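Side-chain contacts in nucleoporin NUP170 (Chaetomium thermophilum, PDB 5HAX), which is a scaffold nucleoporin that probably forms part of the inner ring of the nuclear pore complex, through which cargo passes between nucleus and cytoplasm: residues E633-F638 with K677-I682; A7-V12 with L672-K677. All blocks are in the same frame, centred on the assembly; numbering follows the deposited sequence.

Both contacts use helix 663-694, and they share K677. In contact 1 this helix meets helix 622-640 (residues 633-638); in contact 2 it meets helix 5-20, from the N-terminal end of the chain. Their centres lie about 11 Å apart. Contact 1 is partly buried and mixed in character. L635 and M679 form its buried side, while R636 and E680 form a charged, partly exposed side. Contact 2 is smaller. Its three touching side chains are all apolar and buried, with an alanine bringing the backbones close. L678 packs on A9, so the two contacts adjoin directly. Neither has a hydrogen bond between its segments.

Contact 1 of 2, residues E633-F638 with K677-I682; sequences ERLRNF and KLMESI
R636 reaches from helix 622-640 along M679 and ends over E680. Its CB points toward the other helix. R636 CG lies 3.7 Å from M679 CB and also nears the sulfur. R636 CD comes within 3.5 Å of M679 CB, and the two side chains run past each other in opposite directions. A bend at chi3 (49°) then turns the guanidinium toward E680. One face of that group takes E680 CB, set off toward the rim; R636 NH2 lies 3.5 Å from E680 CB. R636 NE turns the other way, with a weak bond to OE2 of E633 in its own helix (3.3 Å), part of a salt bridge. The E680 carboxylate is not bonded to R636. Its OE1 is 4.1 Å from R636 NH2 and well out of the guanidinium plane, so the attraction is probably one of charge alone. OE2 of E680 forms a salt bridge with K677 NZ instead. On the buried side, L635 CD2 meets M679 SD at 3.8 Å, the two side chains crossing at about a right angle. The segment axes approach to 10.1 Å, their directions 143° apart. Helix 586-599 packs on this apolar side, with L591 touching both L635 and M679. Helix 522-533 adds L530 against L635, and helix 5-20 lies against L678 of the partner helix.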
ATOM      1  N   GLU A 633       5.254 -22.250 -14.507  1.00 50.77           N
ATOM      2  CA  GLU A 633       5.169 -23.687 -14.752  1.00 54.86           C
ATOM      3  C   GLU A 633       3.769 -24.221 -14.475  1.00 53.14           C
ATOM      4  O   GLU A 633       3.265 -25.067 -15.223  1.00 49.45           O
ATOM      5  CB  GLU A 633       6.204 -24.421 -13.902  1.00 48.80           C
ATOM      6  CG  GLU A 633       7.631 -24.277 -14.414  1.00 63.89           C
ATOM      7  CD  GLU A 633       7.848 -24.966 -15.754  1.00 70.09           C
ATOM      8  OE1 GLU A 633       8.896 -24.723 -16.386  1.00 68.14           O
ATOM      9  OE2 GLU A 633       6.970 -25.749 -16.176  1.00 65.04           O
ATOM     10  N   ARG A 634       3.127 -23.753 -13.401  1.00 50.49           N
ATOM     11  CA  ARG A 634       1.758 -24.178 -13.127  1.00 51.49           C
ATOM     12  C   ARG A 634       0.817 -23.744 -14.243  1.00 47.37           C
ATOM     13  O   ARG A 634      -0.128 -24.464 -14.586  1.00 49.74           O
ATOM     14  CB  ARG A 634       1.284 -23.630 -11.780  1.00 61.62           C
ATOM     15  CG  ARG A 634       1.626 -24.524 -10.597  1.00 71.49           C
ATOM     16  CD  ARG A 634       0.586 -24.426  -9.487  1.00 83.44           C
ATOM     17  NE  ARG A 634      -0.729 -24.906  -9.909  1.00 89.42           N
ATOM     18  CZ  ARG A 634      -1.723 -25.208  -9.078  1.00 91.36           C
ATOM     19  NH1 ARG A 634      -2.885 -25.635  -9.556  1.00 83.06           N
ATOM     20  NH2 ARG A 634      -1.559 -25.090  -7.765  1.00 88.89           N
ATOM     21  N   LEU A 635       1.061 -22.567 -14.824  1.00 46.82           N
ATOM     22  CA  LEU A 635       0.290 -22.141 -15.987  1.00 50.91           C
ATOM     23  C   LEU A 635       0.521 -23.084 -17.163  1.00 49.37           C
ATOM     24  O   LEU A 635      -0.427 -23.506 -17.835  1.00 53.93           O
ATOM     25  CB  LEU A 635       0.657 -20.704 -16.363  1.00 42.61           C
ATOM     26  CG  LEU A 635       0.066 -20.156 -17.667  1.00 52.54           C
ATOM     27  CD1 LEU A 635      -1.458 -20.219 -17.653  1.00 41.27           C
ATOM     28  CD2 LEU A 635       0.543 -18.731 -17.900  1.00 54.61           C
ATOM     29  N   ARG A 636       1.783 -23.431 -17.422  1.00 52.54           N
ATOM     30  CA  ARG A 636       2.095 -24.377 -18.488  1.00 55.95           C
ATOM     31  C   ARG A 636       1.448 -25.731 -18.226  1.00 47.87           C
ATOM     32  O   ARG A 636       0.839 -26.328 -19.123  1.00 56.32           O
ATOM     33  CB  ARG A 636       3.609 -24.525 -18.624  1.00 53.93           C
ATOM     34  CG  ARG A 636       4.238 -23.524 -19.573  1.00 63.36           C
ATOM     35  CD  ARG A 636       5.737 -23.391 -19.351  1.00 72.04           C
ATOM     36  NE  ARG A 636       6.418 -24.682 -19.293  1.00 76.42           N
ATOM     37  CZ  ARG A 636       6.611 -25.478 -20.340  1.00 77.25           C
ATOM     38  NH1 ARG A 636       7.249 -26.630 -20.186  1.00 81.81           N
ATOM     39  NH2 ARG A 636       6.161 -25.131 -21.538  1.00 85.99           N
ATOM     40  N   ASN A 637       1.571 -26.233 -16.996  1.00 54.09           N
ATOM     41  CA  ASN A 637       0.948 -27.502 -16.639  1.00 53.94           C
ATOM     42  C   ASN A 637      -0.556 -27.463 -16.877  1.00 63.43           C
ATOM     43  O   ASN A 637      -1.153 -28.462 -17.295  1.00 58.27           O
ATOM     44  CB  ASN A 637       1.252 -27.833 -15.178  1.00 59.85           C
ATOM     45  CG  ASN A 637       0.603 -29.123 -14.723  1.00 85.28           C
ATOM     46  OD1 ASN A 637       0.504 -30.087 -15.484  1.00 85.50           O
ATOM     47  ND2 ASN A 637       0.147 -29.144 -13.475  1.00 91.19           N
ATOM     48  N   PHE A 638      -1.186 -26.315 -16.617  1.00 57.50           N
ATOM     49  CA  PHE A 638      -2.627 -26.198 -16.821  1.00 55.87           C
ATOM     50  C   PHE A 638      -2.986 -26.294 -18.298  1.00 56.15           C
ATOM     51  O   PHE A 638      -3.993 -26.915 -18.658  1.00 58.07           O
ATOM     52  CB  PHE A 638      -3.134 -24.882 -16.231  1.00 55.72           C
ATOM     53  CG  PHE A 638      -4.545 -24.551 -16.621  1.00 46.64           C
ATOM     54  CD1 PHE A 638      -5.616 -25.133 -15.962  1.00 43.40           C
ATOM     55  CD2 PHE A 638      -4.804 -23.659 -17.649  1.00 43.37           C
ATOM     56  CE1 PHE A 638      -6.916 -24.833 -16.320  1.00 56.52           C
ATOM     57  CE2 PHE A 638      -6.100 -23.354 -18.011  1.00 49.49           C
ATOM     58  CZ  PHE A 638      -7.158 -23.941 -17.345  1.00 56.23           C
ATOM     59  N   LYS A 677       5.626 -21.039 -26.229  1.00 54.01           N
ATOM     60  CA  LYS A 677       7.068 -21.086 -26.440  1.00 54.03           C
ATOM     61  C   LYS A 677       7.787 -20.037 -25.605  1.00 57.40           C
ATOM     62  O   LYS A 677       8.925 -20.260 -25.175  1.00 50.70           O
ATOM     63  CB  LYS A 677       7.390 -20.897 -27.922  1.00 55.68           C
ATOM     64  CG  LYS A 677       7.292 -22.173 -28.743  1.00 63.01           C
ATOM     65  CD  LYS A 677       8.437 -23.123 -28.422  1.00 69.66           C
ATOM     66  CE  LYS A 677       8.293 -24.446 -29.152  1.00 80.73           C
ATOM     67  NZ  LYS A 677       9.365 -25.402 -28.767  1.00 92.54           N
ATOM     68  N   LEU A 678       7.148 -18.890 -25.367  1.00 54.56           N
ATOM     69  CA  LEU A 678       7.745 -17.890 -24.491  1.00 48.83           C
ATOM     70  C   LEU A 678       7.755 -18.370 -23.046  1.00 45.09           C
ATOM     71  O   LEU A 678       8.707 -18.104 -22.305  1.00 49.75           O
ATOM     72  CB  LEU A 678       6.988 -16.567 -24.619  1.00 54.71           C
ATOM     73  CG  LEU A 678       7.499 -15.402 -23.769  1.00 55.43           C
ATOM     74  CD1 LEU A 678       8.949 -15.078 -24.098  1.00 48.52           C
ATOM     75  CD2 LEU A 678       6.617 -14.180 -23.970  1.00 50.55           C
ATOM     76  N   MET A 679       6.711 -19.092 -22.633  1.00 46.83           N
ATOM     77  CA  MET A 679       6.646 -19.597 -21.265  1.00 53.41           C
ATOM     78  C   MET A 679       7.800 -20.548 -20.975  1.00 53.74           C
ATOM     79  O   MET A 679       8.494 -20.409 -19.960  1.00 48.79           O
ATOM     80  CB  MET A 679       5.307 -20.294 -21.026  1.00 45.30           C
ATOM     81  CG  MET A 679       4.115 -19.357 -20.987  1.00 51.63           C
ATOM     82  SD  MET A 679       2.567 -20.251 -20.770  1.00 54.26           S
ATOM     83  CE  MET A 679       1.522 -19.406 -21.952  1.00 55.75           C
ATOM     84  N   GLU A 680       8.019 -21.532 -21.851  1.00 54.16           N
ATOM     85  CA  GLU A 680       9.124 -22.461 -21.638  1.00 57.79           C
ATOM     86  C   GLU A 680      10.461 -21.735 -21.706  1.00 49.63           C
ATOM     87  O   GLU A 680      11.388 -22.052 -20.954  1.00 53.06           O
ATOM     88  CB  GLU A 680       9.069 -23.603 -22.656  1.00 56.78           C
ATOM     89  CG  GLU A 680       9.305 -23.194 -24.100  1.00 66.72           C
ATOM     90  CD  GLU A 680       9.366 -24.385 -25.039  1.00 77.54           C
ATOM     91  OE1 GLU A 680       8.556 -25.322 -24.872  1.00 69.62           O
ATOM     92  OE2 GLU A 680      10.231 -24.389 -25.940  1.00 77.36           O
ATOM     93  N   SER A 681      10.573 -20.743 -22.594  1.00 47.73           N
ATOM     94  CA  SER A 681      11.787 -19.936 -22.654  1.00 48.06           C
ATOM     95  C   SER A 681      11.982 -19.138 -21.370  1.00 55.49           C
ATOM     96  O   SER A 681      13.114 -18.970 -20.901  1.00 51.27           O
ATOM     97  CB  SER A 681      11.733 -19.003 -23.863  1.00 50.06           C
ATOM     98  OG  SER A 681      12.902 -18.206 -23.942  1.00 53.79           O
ATOM     99  N   ILE A 682      10.889 -18.634 -20.787  1.00 53.58           N
ATOM    100  CA  ILE A 682      10.982 -17.920 -19.514  1.00 49.06           C
ATOM    101  C   ILE A 682      11.509 -18.849 -18.428  1.00 48.81           C
ATOM    102  O   ILE A 682      12.394 -18.483 -17.646  1.00 51.04           O
ATOM    103  CB  ILE A 682       9.613 -17.325 -19.131  1.00 51.50           C
ATOM    104  CG1 ILE A 682       9.291 -16.114 -20.009  1.00 49.46           C
ATOM    105  CG2 ILE A 682       9.594 -16.902 -17.661  1.00 49.30           C
ATOM    106  CD1 ILE A 682       7.821 -15.734 -20.001  1.00 52.66           C
TER

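Contact 2 of 2, residues A7-V12 with L672-K677; sequences AKAAQV and LHALQK
A9 of helix 5-20 packs against A674 and L675 of helix 663-694. The apolar contacts all run through the A9 methyl, which points toward the partner helix. A9 CB stands 4.1 Å from A674 CB, methyl to methyl. A9 CB also meets L675 CD2 at 3.9 Å. The CB of L675 does not point straight at helix 5-20, but the end of its side chain comes nearer. Its CG is anti to the carbonyl carbon (chi1 -71°), and CD2 is the branch that comes round to the alanine. H588 and L591 of helix 586-599 also touch L675.

The second kind of contact is between side chain and backbone. A9 CB lies 3.5 Å from A674 O and 3.7 Å from A674 C. The methyl therefore rests on the peptide of the other helix as well as on its side chains. This is van der Waals packing.

The backbones come close as a result. The CA atoms of A9 and L675 are 5.3 Å apart, a short distance that the small alanines allow. There is no polar bridge between the segments. P5 and V6 of helix 5-20 continue the packing, on A674 and K677.

Close helix packing through alanines is the arrangement here. It joins a helix from before the beta-propeller blades to the alpha-helical region after them, as expected of a propeller-plus-solenoid scaffold nucleoporin.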
ATOM      1  N   ALA A   7       9.743 -14.039 -30.206  1.00 54.33           N
ATOM      2  CA  ALA A   7       9.826 -12.607 -30.464  1.00 56.42           C
ATOM      3  C   ALA A   7       8.449 -12.008 -30.716  1.00 62.01           C
ATOM      4  O   ALA A   7       8.199 -10.855 -30.347  1.00 61.67           O
ATOM      5  CB  ALA A   7      10.748 -12.340 -31.652  1.00 60.43           C
ATOM      6  N   LYS A   8       7.548 -12.768 -31.343  1.00 62.72           N
ATOM      7  CA  LYS A   8       6.176 -12.306 -31.515  1.00 58.65           C
ATOM      8  C   LYS A   8       5.471 -12.190 -30.170  1.00 64.24           C
ATOM      9  O   LYS A   8       4.807 -11.185 -29.887  1.00 57.33           O
ATOM     10  CB  LYS A   8       5.410 -13.261 -32.431  1.00 67.66           C
ATOM     11  CG  LYS A   8       5.119 -12.719 -33.822  1.00 85.29           C
ATOM     12  CD  LYS A   8       4.024 -13.537 -34.494  1.00 96.25           C
ATOM     13  CE  LYS A   8       3.622 -12.958 -35.841  1.00100.01           C
ATOM     14  NZ  LYS A   8       4.572 -13.330 -36.926  1.00109.88           N
ATOM     15  N   ALA A   9       5.605 -13.218 -29.330  1.00 52.12           N
ATOM     16  CA  ALA A   9       4.968 -13.200 -28.019  1.00 52.28           C
ATOM     17  C   ALA A   9       5.552 -12.105 -27.137  1.00 58.52           C
ATOM     18  O   ALA A   9       4.823 -11.466 -26.370  1.00 53.53           O
ATOM     19  CB  ALA A   9       5.117 -14.566 -27.351  1.00 49.58           C
ATOM     20  N   ALA A  10       6.864 -11.874 -27.231  1.00 52.89           N
ATOM     21  CA  ALA A  10       7.479 -10.787 -26.478  1.00 52.51           C
ATOM     22  C   ALA A  10       6.886  -9.442 -26.867  1.00 59.10           C
ATOM     23  O   ALA A  10       6.776  -8.543 -26.026  1.00 59.14           O
ATOM     24  CB  ALA A  10       8.991 -10.783 -26.699  1.00 53.74           C
ATOM     25  N   GLN A  11       6.499  -9.287 -28.135  1.00 56.09           N
ATOM     26  CA  GLN A  11       5.829  -8.065 -28.565  1.00 59.68           C
ATOM     27  C   GLN A  11       4.501  -7.887 -27.840  1.00 57.79           C
ATOM     28  O   GLN A  11       4.141  -6.770 -27.452  1.00 52.77           O
ATOM     29  CB  GLN A  11       5.611  -8.100 -30.076  1.00 66.43           C
ATOM     30  CG  GLN A  11       6.041  -6.842 -30.803  1.00 77.34           C
ATOM     31  CD  GLN A  11       5.783  -6.923 -32.296  1.00 96.65           C
ATOM     32  OE1 GLN A  11       5.939  -7.981 -32.907  1.00 87.00           O
ATOM     33  NE2 GLN A  11       5.376  -5.808 -32.889  1.00103.27           N
ATOM     34  N   VAL A  12       3.760  -8.982 -27.650  1.00 53.44           N
ATOM     35  CA  VAL A  12       2.494  -8.917 -26.924  1.00 62.22           C
ATOM     36  C   VAL A  12       2.736  -8.532 -25.471  1.00 53.06           C
ATOM     37  O   VAL A  12       1.969  -7.762 -24.881  1.00 52.23           O
ATOM     38  CB  VAL A  12       1.749 -10.262 -27.034  1.00 56.61           C
ATOM     39  CG1 VAL A  12       0.458 -10.233 -26.221  1.00 52.59           C
ATOM     40  CG2 VAL A  12       1.463 -10.594 -28.491  1.00 52.16           C
ATOM     41  N   LEU A 672      -1.350 -18.491 -29.712  1.00 54.11           N
ATOM     42  CA  LEU A 672      -1.273 -19.303 -28.504  1.00 55.54           C
ATOM     43  C   LEU A 672       0.011 -20.119 -28.472  1.00 53.08           C
ATOM     44  O   LEU A 672       0.627 -20.282 -27.412  1.00 56.90           O
ATOM     45  CB  LEU A 672      -2.495 -20.217 -28.413  1.00 56.26           C
ATOM     46  CG  LEU A 672      -3.836 -19.509 -28.203  1.00 63.54           C
ATOM     47  CD1 LEU A 672      -4.989 -20.484 -28.379  1.00 62.65           C
ATOM     48  CD2 LEU A 672      -3.898 -18.854 -26.833  1.00 60.88           C
ATOM     49  N   HIS A 673       0.436 -20.637 -29.627  1.00 63.41           N
ATOM     50  CA  HIS A 673       1.683 -21.391 -29.687  1.00 54.62           C
ATOM     51  C   HIS A 673       2.871 -20.520 -29.309  1.00 49.20           C
ATOM     52  O   HIS A 673       3.760 -20.956 -28.568  1.00 54.30           O
ATOM     53  CB  HIS A 673       1.882 -21.971 -31.086  1.00 65.57           C
ATOM     54  CG  HIS A 673       3.284 -22.420 -31.352  1.00 65.19           C
ATOM     55  ND1 HIS A 673       3.761 -23.650 -30.954  1.00 67.31           N
ATOM     56  CD2 HIS A 673       4.319 -21.795 -31.964  1.00 66.79           C
ATOM     57  CE1 HIS A 673       5.026 -23.767 -31.314  1.00 69.25           C
ATOM     58  NE2 HIS A 673       5.389 -22.656 -31.928  1.00 67.14           N
ATOM     59  N   ALA A 674       2.910 -19.286 -29.817  1.00 53.05           N
ATOM     60  CA  ALA A 674       4.022 -18.394 -29.512  1.00 58.63           C
ATOM     61  C   ALA A 674       4.097 -18.093 -28.020  1.00 54.53           C
ATOM     62  O   ALA A 674       5.189 -18.045 -27.444  1.00 53.66           O
ATOM     63  CB  ALA A 674       3.888 -17.100 -30.315  1.00 58.92           C
ATOM     64  N   LEU A 675       2.944 -17.890 -27.377  1.00 49.96           N
ATOM     65  CA  LEU A 675       2.937 -17.629 -25.941  1.00 46.71           C
ATOM     66  C   LEU A 675       3.494 -18.813 -25.163  1.00 49.80           C
ATOM     67  O   LEU A 675       4.267 -18.634 -24.215  1.00 47.48           O
ATOM     68  CB  LEU A 675       1.519 -17.307 -25.468  1.00 50.46           C
ATOM     69  CG  LEU A 675       0.932 -15.957 -25.883  1.00 46.90           C
ATOM     70  CD1 LEU A 675      -0.505 -15.842 -25.398  1.00 50.64           C
ATOM     71  CD2 LEU A 675       1.771 -14.806 -25.340  1.00 50.61           C
ATOM     72  N   GLN A 676       3.114 -20.033 -25.548  1.00 58.28           N
ATOM     73  CA  GLN A 676       3.609 -21.214 -24.850  1.00 54.46           C
ATOM     74  C   GLN A 676       5.107 -21.399 -25.052  1.00 51.73           C
ATOM     75  O   GLN A 676       5.801 -21.865 -24.141  1.00 51.42           O
ATOM     76  CB  GLN A 676       2.843 -22.452 -25.318  1.00 52.27           C
ATOM     77  CG  GLN A 676       1.395 -22.475 -24.857  1.00 63.47           C
ATOM     78  CD  GLN A 676       0.647 -23.707 -25.326  1.00 77.51           C
ATOM     79  OE1 GLN A 676       0.524 -24.688 -24.593  1.00 75.03           O
ATOM     80  NE2 GLN A 676       0.135 -23.658 -26.550  1.00 66.66           N
ATOM     81  N   LYS A 677       5.626 -21.039 -26.229  1.00 54.01           N
ATOM     82  CA  LYS A 677       7.068 -21.086 -26.440  1.00 54.03           C
ATOM     83  C   LYS A 677       7.787 -20.037 -25.605  1.00 57.40           C
ATOM     84  O   LYS A 677       8.925 -20.260 -25.175  1.00 50.70           O
ATOM     85  CB  LYS A 677       7.390 -20.897 -27.922  1.00 55.68           C
ATOM     86  CG  LYS A 677       7.292 -22.173 -28.743  1.00 63.01           C
ATOM     87  CD  LYS A 677       8.437 -23.123 -28.422  1.00 69.66           C
ATOM     88  CE  LYS A 677       8.293 -24.446 -29.152  1.00 80.73           C
ATOM     89  NZ  LYS A 677       9.365 -25.402 -28.767  1.00 92.54           N
TER